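Local coordinates for protein CEL44C (Paenibacillus polymyxa, PDB 2YIH) that hydrolyses the backbone of xyloglucan and probably other beta-1,4-glucans, this chain being the family 44 glycoside hydrolase part of a longer, multidomain enzyme, at residues Val138-Asn143 with Ser212-Lys217; Gly253-Phe258 with Asp346-Gly351. The protein carries 8 engineered substitutions. One frame throughout, in Å; residues are numbered along the deposited sequence.

Contact 1. Residues Val138-Asn143 with Ser212-Lys217; sequences VVNAKN and SVSLSK
The amide of N140 reaches across to S214 and L215, joining an excursion of the (beta/alpha)8 barrel to helix 205-222, which connects barrel strands 181-184 and 227-233. N140 follows directly on strand 135-139, the middle strand of a small three-stranded sheet inserted after barrel strand 105-110. One hydrogen bond runs from ND2 of N140 to OG of S214, 2.9 Å long and fairly straight at 155° about the hydrogen. The hydroxyl lies only 6° out of the amide plane, so the N-H is aimed well at its acceptor. S214 offers its OG from within helix 205-222 with the hydroxyl anti to its own backbone nitrogen (chi1 179°). The other end of the amide behaves differently, lying against the side chain of L215, which crosses that of N140 at about a right angle. The backbones come close here, the CA atoms of N140 and L215 being 5.6 Å apart, and CG of N140 sits 3.8 Å from CA of L215.

Further out, V159 at the start of helix 159-170 touches both N140 and L215 and so lies against the two sides of the contact, while M112 also packs on L215. V139 pairs through its backbone with V157 and V159, and its side chain touches Y156, a residue of the calcium site; the metal itself is about 14 Å from the N140 side chain. On the carbonyl side of the amide, OD1 of N140 rests 3.5 Å from CD1 of L215, a van der Waals contact with a methyl group.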
ATOM      1  N   VAL A 138     -22.169  14.661  -4.523  1.00  9.75           N
ATOM      2  CA  VAL A 138     -20.897  14.841  -5.273  1.00  9.75           C
ATOM      3  C   VAL A 138     -21.177  15.101  -6.768  1.00 10.02           C
ATOM      4  O   VAL A 138     -22.012  14.401  -7.402  1.00 10.46           O
ATOM      5  CB  VAL A 138     -20.002  13.594  -5.119  1.00  9.33           C
ATOM      6  CG1 VAL A 138     -18.730  13.693  -6.028  1.00  9.39           C
ATOM      7  CG2 VAL A 138     -19.565  13.406  -3.648  1.00  9.52           C
ATOM      8  N   VAL A 139     -20.542  16.139  -7.317  1.00  9.49           N
ATOM      9  CA  VAL A 139     -20.600  16.398  -8.765  1.00  9.35           C
ATOM     10  C   VAL A 139     -19.156  16.475  -9.223  1.00  9.06           C
ATOM     11  O   VAL A 139     -18.352  17.193  -8.613  1.00  9.05           O
ATOM     12  CB  VAL A 139     -21.332  17.758  -9.023  1.00  9.19           C
ATOM     13  CG1 VAL A 139     -21.249  18.190 -10.485  1.00  9.61           C
ATOM     14  CG2 VAL A 139     -22.835  17.637  -8.543  1.00  9.90           C
ATOM     15  N   ASN A 140     -18.834  15.732 -10.280  1.00  9.21           N
ATOM     16  CA  ASN A 140     -17.445  15.603 -10.680  1.00  9.15           C
ATOM     17  C   ASN A 140     -16.930  16.854 -11.335  1.00  9.33           C
ATOM     18  O   ASN A 140     -15.796  17.307 -11.027  1.00  9.84           O
ATOM     19  CB  ASN A 140     -17.268  14.403 -11.602  1.00  9.02           C
ATOM     20  CG  ASN A 140     -17.424  13.108 -10.863  1.00  9.19           C
ATOM     21  OD1 ASN A 140     -17.151  13.034  -9.650  1.00 10.20           O
ATOM     22  ND2 ASN A 140     -17.920  12.101 -11.547  1.00  9.54           N
ATOM     23  N   ALA A 141     -17.742  17.424 -12.229  1.00  9.27           N
ATOM     24  CA  ALA A 141     -17.342  18.646 -12.984  1.00  9.44           C
ATOM     25  C   ALA A 141     -18.337  19.803 -12.765  1.00  9.98           C
ATOM     26  O   ALA A 141     -19.531  19.708 -13.124  1.00 10.01           O
ATOM     27  CB  ALA A 141     -17.205  18.324 -14.486  1.00 10.03           C
ATOM     28  N   LYS A 142     -17.851  20.876 -12.157  1.00  9.94           N
ATOM     29  CA  LYS A 142     -18.690  22.003 -11.767  1.00 10.01           C
ATOM     30  C   LYS A 142     -19.322  22.703 -12.970  1.00 11.06           C
ATOM     31  O   LYS A 142     -20.480  23.157 -12.901  1.00 10.88           O
ATOM     32  CB  LYS A 142     -17.862  23.018 -10.950  1.00  9.51           C
ATOM     33  CG  LYS A 142     -18.724  24.081 -10.285  1.00  8.98           C
ATOM     34  CD  LYS A 142     -17.861  25.120  -9.526  1.00  9.32           C
ATOM     35  CE  LYS A 142     -18.810  26.007  -8.674  1.00  9.65           C
ATOM     36  NZ  LYS A 142     -18.029  27.162  -8.050  1.00  9.93           N
ATOM     37  N   ASN A 143     -18.560  22.797 -14.060  1.00 11.56           N
ATOM     38  CA  ASN A 143     -19.037  23.574 -15.235  1.00 13.04           C
ATOM     39  C   ASN A 143     -19.503  24.995 -14.859  1.00 13.59           C
ATOM     40  O   ASN A 143     -20.550  25.479 -15.315  1.00 13.39           O
ATOM     41  CB  ASN A 143     -20.131  22.796 -16.021  1.00 14.38           C
ATOM     42  CG  ASN A 143     -19.615  21.478 -16.614  1.00 16.07           C
ATOM     43  OD1 ASN A 143     -20.354  20.474 -16.700  1.00 19.38           O
ATOM     44  ND2 ASN A 143     -18.343  21.441 -16.936  1.00 15.94           N
ATOM     45  N   SER A 212     -16.109   5.669 -12.506  1.00  8.32           N
ATOM     46  CA  SER A 212     -14.658   5.837 -12.590  1.00  8.42           C
ATOM     47  C   SER A 212     -14.249   6.695 -13.778  1.00  8.54           C
ATOM     48  O   SER A 212     -13.387   7.575 -13.675  1.00  8.68           O
ATOM     49  CB  SER A 212     -14.001   4.444 -12.725  1.00  8.33           C
ATOM     50  OG  SER A 212     -14.193   3.690 -11.521  1.00  9.46           O
ATOM     51  N   VAL A 213     -14.841   6.402 -14.928  1.00  8.43           N
ATOM     52  CA  VAL A 213     -14.546   7.193 -16.134  1.00  8.76           C
ATOM     53  C   VAL A 213     -14.974   8.633 -15.952  1.00  8.62           C
ATOM     54  O   VAL A 213     -14.210   9.545 -16.250  1.00  8.54           O
ATOM     55  CB  VAL A 213     -15.244   6.585 -17.362  1.00  8.53           C
ATOM     56  CG1 VAL A 213     -15.209   7.574 -18.577  1.00  8.85           C
ATOM     57  CG2 VAL A 213     -14.614   5.236 -17.659  1.00  9.19           C
ATOM     58  N   SER A 214     -16.164   8.850 -15.385  1.00  8.45           N
ATOM     59  CA  SER A 214     -16.625  10.229 -15.153  1.00  8.86           C
ATOM     60  C   SER A 214     -15.708  11.014 -14.196  1.00  8.52           C
ATOM     61  O   SER A 214     -15.387  12.175 -14.445  1.00  8.27           O
ATOM     62  CB  SER A 214     -18.067  10.243 -14.616  1.00  9.60           C
ATOM     63  OG  SER A 214     -18.479  11.585 -14.391  1.00 11.27           O
ATOM     64  N   LEU A 215     -15.278  10.378 -13.112  1.00  7.93           N
ATOM     65  CA  LEU A 215     -14.467  11.089 -12.110  1.00  8.22           C
ATOM     66  C   LEU A 215     -13.049  11.303 -12.684  1.00  8.47           C
ATOM     67  O   LEU A 215     -12.488  12.402 -12.573  1.00  8.83           O
ATOM     68  CB  LEU A 215     -14.412  10.297 -10.795  1.00  8.28           C
ATOM     69  CG  LEU A 215     -13.461  10.844  -9.714  1.00  8.45           C
ATOM     70  CD1 LEU A 215     -13.691  12.328  -9.422  1.00  9.10           C
ATOM     71  CD2 LEU A 215     -13.673   9.954  -8.426  1.00  8.27           C
ATOM     72  N   SER A 216     -12.507  10.276 -13.336  1.00  8.28           N
ATOM     73  CA  SER A 216     -11.146  10.362 -13.857  1.00  8.56           C
ATOM     74  C   SER A 216     -11.073  11.464 -14.903  1.00  8.73           C
ATOM     75  O   SER A 216     -10.159  12.294 -14.866  1.00  8.52           O
ATOM     76  CB  SER A 216     -10.684   9.040 -14.480  1.00  8.74           C
ATOM     77  OG  SER A 216      -9.303   9.148 -14.817  1.00  8.81           O
ATOM     78  N   LYS A 217     -12.071  11.524 -15.794  1.00  8.88           N
ATOM     79  CA  LYS A 217     -12.093  12.624 -16.787  1.00 10.05           C
ATOM     80  C   LYS A 217     -12.065  13.988 -16.132  1.00  9.75           C
ATOM     81  O   LYS A 217     -11.346  14.882 -16.594  1.00 10.09           O
ATOM     82  CB  LYS A 217     -13.346  12.536 -17.659  1.00 11.68           C
ATOM     83  CG  LYS A 217     -13.222  11.429 -18.660  1.00 12.53           C
ATOM     84  CD  LYS A 217     -14.603  11.091 -19.218  1.00 15.27           C
ATOM     85  CE  LYS A 217     -15.342  12.302 -19.724  1.00 16.48           C
ATOM     86  NZ  LYS A 217     -16.575  11.837 -20.459  0.50 16.23           N
TER

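Contact 2. Residues Gly253-Phe258 with Asp346-Gly351; sequences GNYSWF and DKYYPG
Y255 and Y348 bring two well-separated backbones together, their CA atoms 10.3 Å apart, one in the loop ahead of helix 258-273 and the other at the C-terminal end of helix 337-348. The gap is bridged by the rings, which meet as an offset edge-to-face pair with centroids 5.9 Å apart and planes at 65°. Y255 presents its edge toward the face of Y348, and the closest atoms are CE1 of Y255 and CE1 of Y348 at 4.0 Å. In Y348 the first torsion of -74° places CG beside the backbone nitrogen and sends the ring out toward the loop, with CG of K347 lying 3.9 Å above the plane near the rim of one face.

A water completes the link: it accepts from N of S256 at 2.9 Å and is hydrogen-bonded to OH of Y348 at 2.6 Å. The phenol of Y255 is tied to D264, and D260 touches the side chains of both tyrosines, so helix 258-273 backs the pair. Next along the loop, W257 takes the N-cap position of that helix and bonds through NE1 to S344. The arrangement is peripheral packing between successive outer helices of a TIM barrel, at the protein surface.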
ATOM      1  N   GLY A 253     -18.536 -12.044 -19.834  1.00 21.11           N
ATOM      2  CA  GLY A 253     -18.086 -12.584 -21.131  1.00 22.92           C
ATOM      3  C   GLY A 253     -17.059 -13.680 -20.942  1.00 22.59           C
ATOM      4  O   GLY A 253     -17.309 -14.639 -20.226  1.00 22.68           O
ATOM      5  N   ASN A 254     -15.873 -13.495 -21.529  1.00 24.94           N
ATOM      6  CA  ASN A 254     -14.788 -14.464 -21.413  1.00 26.58           C
ATOM      7  C   ASN A 254     -13.670 -13.979 -20.486  1.00 26.64           C
ATOM      8  O   ASN A 254     -12.507 -14.295 -20.707  1.00 27.74           O
ATOM      9  CB  ASN A 254     -14.191 -14.784 -22.804  1.00 27.51           C
ATOM     10  CG  ASN A 254     -15.191 -15.441 -23.734  0.50 26.97           C
ATOM     11  OD1 ASN A 254     -15.907 -16.358 -23.337  0.50 28.25           O
ATOM     12  ND2 ASN A 254     -15.275 -14.945 -24.965  0.50 27.07           N
ATOM     13  N   TYR A 255     -14.012 -13.169 -19.482  1.00 24.27           N
ATOM     14  CA  TYR A 255     -12.996 -12.645 -18.570  1.00 20.85           C
ATOM     15  C   TYR A 255     -12.765 -13.646 -17.450  1.00 19.79           C
ATOM     16  O   TYR A 255     -13.713 -14.274 -16.945  1.00 19.36           O
ATOM     17  CB  TYR A 255     -13.432 -11.295 -17.992  1.00 19.93           C
ATOM     18  CG  TYR A 255     -13.489 -10.136 -18.965  1.00 18.92           C
ATOM     19  CD1 TYR A 255     -12.338  -9.652 -19.592  1.00 18.58           C
ATOM     20  CD2 TYR A 255     -14.692  -9.481 -19.205  1.00 18.83           C
ATOM     21  CE1 TYR A 255     -12.396  -8.560 -20.481  1.00 18.40           C
ATOM     22  CE2 TYR A 255     -14.769  -8.380 -20.043  1.00 19.09           C
ATOM     23  CZ  TYR A 255     -13.614  -7.914 -20.675  1.00 19.26           C
ATOM     24  OH  TYR A 255     -13.709  -6.818 -21.499  1.00 20.62           O
ATOM     25  N   SER A 256     -11.512 -13.789 -17.024  1.00 18.30           N
ATOM     26  CA  SER A 256     -11.205 -14.728 -15.949  1.00 17.08           C
ATOM     27  C   SER A 256     -11.699 -14.227 -14.598  1.00 15.10           C
ATOM     28  O   SER A 256     -11.878 -15.017 -13.669  1.00 14.44           O
ATOM     29  CB  SER A 256      -9.695 -14.984 -15.849  1.00 18.93           C
ATOM     30  OG  SER A 256      -9.222 -15.567 -17.063  1.00 21.86           O
ATOM     31  N   TRP A 257     -11.719 -12.903 -14.454  1.00 12.70           N
ATOM     32  CA  TRP A 257     -12.119 -12.258 -13.205  1.00 12.11           C
ATOM     33  C   TRP A 257     -12.362 -10.790 -13.436  1.00 11.01           C
ATOM     34  O   TRP A 257     -12.039 -10.270 -14.517  1.00 10.07           O
ATOM     35  CB  TRP A 257     -11.091 -12.472 -12.068  1.00 11.36           C
ATOM     36  CG  TRP A 257      -9.630 -12.026 -12.318  1.00 11.15           C
ATOM     37  CD1 TRP A 257      -9.021 -11.749 -13.517  1.00 11.33           C
ATOM     38  CD2 TRP A 257      -8.605 -11.955 -11.318  1.00 11.35           C
ATOM     39  NE1 TRP A 257      -7.683 -11.476 -13.307  1.00 11.00           N
ATOM     40  CE2 TRP A 257      -7.402 -11.613 -11.969  1.00 11.14           C
ATOM     41  CE3 TRP A 257      -8.594 -12.161  -9.928  1.00 11.34           C
ATOM     42  CZ2 TRP A 257      -6.190 -11.450 -11.278  1.00 11.03           C
ATOM     43  CZ3 TRP A 257      -7.386 -12.024  -9.231  1.00 11.64           C
ATOM     44  CH2 TRP A 257      -6.202 -11.672  -9.909  1.00 11.10           C
ATOM     45  N   PHE A 258     -12.962 -10.128 -12.435  1.00 10.12           N
ATOM     46  CA  PHE A 258     -13.324  -8.702 -12.559  1.00  9.59           C
ATOM     47  C   PHE A 258     -12.095  -7.816 -12.857  1.00  9.42           C
ATOM     48  O   PHE A 258     -12.201  -6.805 -13.556  1.00  9.14           O
ATOM     49  CB  PHE A 258     -14.077  -8.227 -11.281  1.00  9.19           C
ATOM     50  CG  PHE A 258     -14.315  -6.751 -11.249  1.00  9.16           C
ATOM     51  CD1 PHE A 258     -15.305  -6.180 -12.030  1.00  8.93           C
ATOM     52  CD2 PHE A 258     -13.417  -5.908 -10.577  1.00  8.90           C
ATOM     53  CE1 PHE A 258     -15.436  -4.754 -12.108  1.00  9.30           C
ATOM     54  CE2 PHE A 258     -13.525  -4.515 -10.637  1.00  8.92           C
ATOM     55  CZ  PHE A 258     -14.528  -3.915 -11.423  1.00  8.96           C
ATOM     56  N   ASP A 346      -0.603  -6.391 -17.602  1.00 18.23           N
ATOM     57  CA  ASP A 346       0.181  -6.338 -18.844  1.00 20.92           C
ATOM     58  C   ASP A 346      -0.616  -6.708 -20.087  1.00 21.26           C
ATOM     59  O   ASP A 346      -0.444  -6.073 -21.135  1.00 23.41           O
ATOM     60  CB  ASP A 346       1.441  -7.204 -18.747  1.00 21.80           C
ATOM     61  CG  ASP A 346       2.465  -6.646 -17.771  1.00 22.38           C
ATOM     62  OD1 ASP A 346       2.333  -5.504 -17.261  1.00 24.38           O
ATOM     63  OD2 ASP A 346       3.405  -7.404 -17.442  1.00 24.65           O
ATOM     64  N   LYS A 347      -1.514  -7.685 -19.957  1.00 18.89           N
ATOM     65  CA  LYS A 347      -2.424  -8.073 -21.016  1.00 19.08           C
ATOM     66  C   LYS A 347      -3.530  -7.062 -21.320  1.00 18.39           C
ATOM     67  O   LYS A 347      -3.777  -6.752 -22.481  1.00 19.25           O
ATOM     68  CB  LYS A 347      -3.065  -9.411 -20.708  1.00 20.93           C
ATOM     69  CG  LYS A 347      -4.015  -9.863 -21.790  1.00 23.12           C
ATOM     70  CD  LYS A 347      -4.458 -11.299 -21.604  1.00 27.51           C
ATOM     71  CE  LYS A 347      -5.664 -11.577 -22.509  1.00 29.80           C
ATOM     72  NZ  LYS A 347      -5.576 -12.853 -23.257  1.00 31.31           N
ATOM     73  N   TYR A 348      -4.271  -6.636 -20.299  1.00 15.64           N
ATOM     74  CA  TYR A 348      -5.506  -5.886 -20.576  1.00 14.79           C
ATOM     75  C   TYR A 348      -5.404  -4.371 -20.526  1.00 13.44           C
ATOM     76  O   TYR A 348      -6.268  -3.675 -21.072  1.00 13.13           O
ATOM     77  CB  TYR A 348      -6.641  -6.366 -19.668  1.00 15.90           C
ATOM     78  CG  TYR A 348      -7.188  -7.713 -20.060  1.00 17.81           C
ATOM     79  CD1 TYR A 348      -8.027  -7.847 -21.165  1.00 19.25           C
ATOM     80  CD2 TYR A 348      -6.867  -8.851 -19.326  1.00 19.54           C
ATOM     81  CE1 TYR A 348      -8.575  -9.094 -21.518  1.00 21.33           C
ATOM     82  CE2 TYR A 348      -7.391 -10.118 -19.688  1.00 21.74           C
ATOM     83  CZ  TYR A 348      -8.247 -10.212 -20.775  1.00 22.71           C
ATOM     84  OH  TYR A 348      -8.780 -11.440 -21.118  1.00 25.63           O
ATOM     85  N   TYR A 349      -4.350  -3.819 -19.915  1.00 12.84           N
ATOM     86  CA  TYR A 349      -4.124  -2.380 -20.041  1.00 12.46           C
ATOM     87  C   TYR A 349      -2.639  -2.107 -19.923  1.00 13.31           C
ATOM     88  O   TYR A 349      -2.159  -1.636 -18.915  1.00 12.73           O
ATOM     89  CB  TYR A 349      -4.926  -1.541 -19.025  1.00 12.20           C
ATOM     90  CG  TYR A 349      -5.076  -0.065 -19.405  1.00 12.19           C
ATOM     91  CD1 TYR A 349      -4.247   0.544 -20.348  1.00 12.31           C
ATOM     92  CD2 TYR A 349      -6.039   0.745 -18.774  1.00 12.48           C
ATOM     93  CE1 TYR A 349      -4.446   1.881 -20.724  1.00 12.45           C
ATOM     94  CE2 TYR A 349      -6.193   2.074 -19.089  1.00 12.94           C
ATOM     95  CZ  TYR A 349      -5.404   2.638 -20.076  1.00 12.70           C
ATOM     96  OH  TYR A 349      -5.566   3.967 -20.403  1.00 14.93           O
ATOM     97  N   PRO A 350      -1.896  -2.456 -20.971  1.00 13.76           N
ATOM     98  CA  PRO A 350      -0.450  -2.383 -20.931  1.00 13.20           C
ATOM     99  C   PRO A 350       0.028  -1.026 -20.444  1.00 12.02           C
ATOM    100  O   PRO A 350      -0.513   0.002 -20.825  1.00 12.59           O
ATOM    101  CB  PRO A 350      -0.061  -2.581 -22.404  1.00 13.86           C
ATOM    102  CG  PRO A 350      -1.171  -3.497 -22.926  1.00 14.16           C
ATOM    103  CD  PRO A 350      -2.411  -3.073 -22.213  1.00 13.78           C
ATOM    104  N   GLY A 351       1.070  -1.038 -19.615  1.00 12.85           N
ATOM    105  CA  GLY A 351       1.694   0.184 -19.148  1.00 11.37           C
ATOM    106  C   GLY A 351       1.113   0.650 -17.824  1.00 11.47           C
ATOM    107  O   GLY A 351       1.651   1.546 -17.190  1.00 12.03           O
TER
HETATM  108  O   HOH W   1      -9.797 -12.529 -18.928  1.00 37.47           O

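Both segments of contact 1 precede those of contact 2 in the chain; the centres are 25 Å apart and the closest atoms about 8 Å, so the two do not meet. Each has one segment on an outer helix of the same barrel, 205-222 or 337-348. Helix 258-273 is common to both: M266 packs on S212 and V213, while D260 touches Y255 and Y348 and L263 touches Y348. Helices 205-222, 258-273 and 337-348 follow barrel strands 181-184, 227-233 and 280-285 in turn, so the two contacts mark successive parts of the helical wall. Both lie away from the glycan pocket and the calcium site.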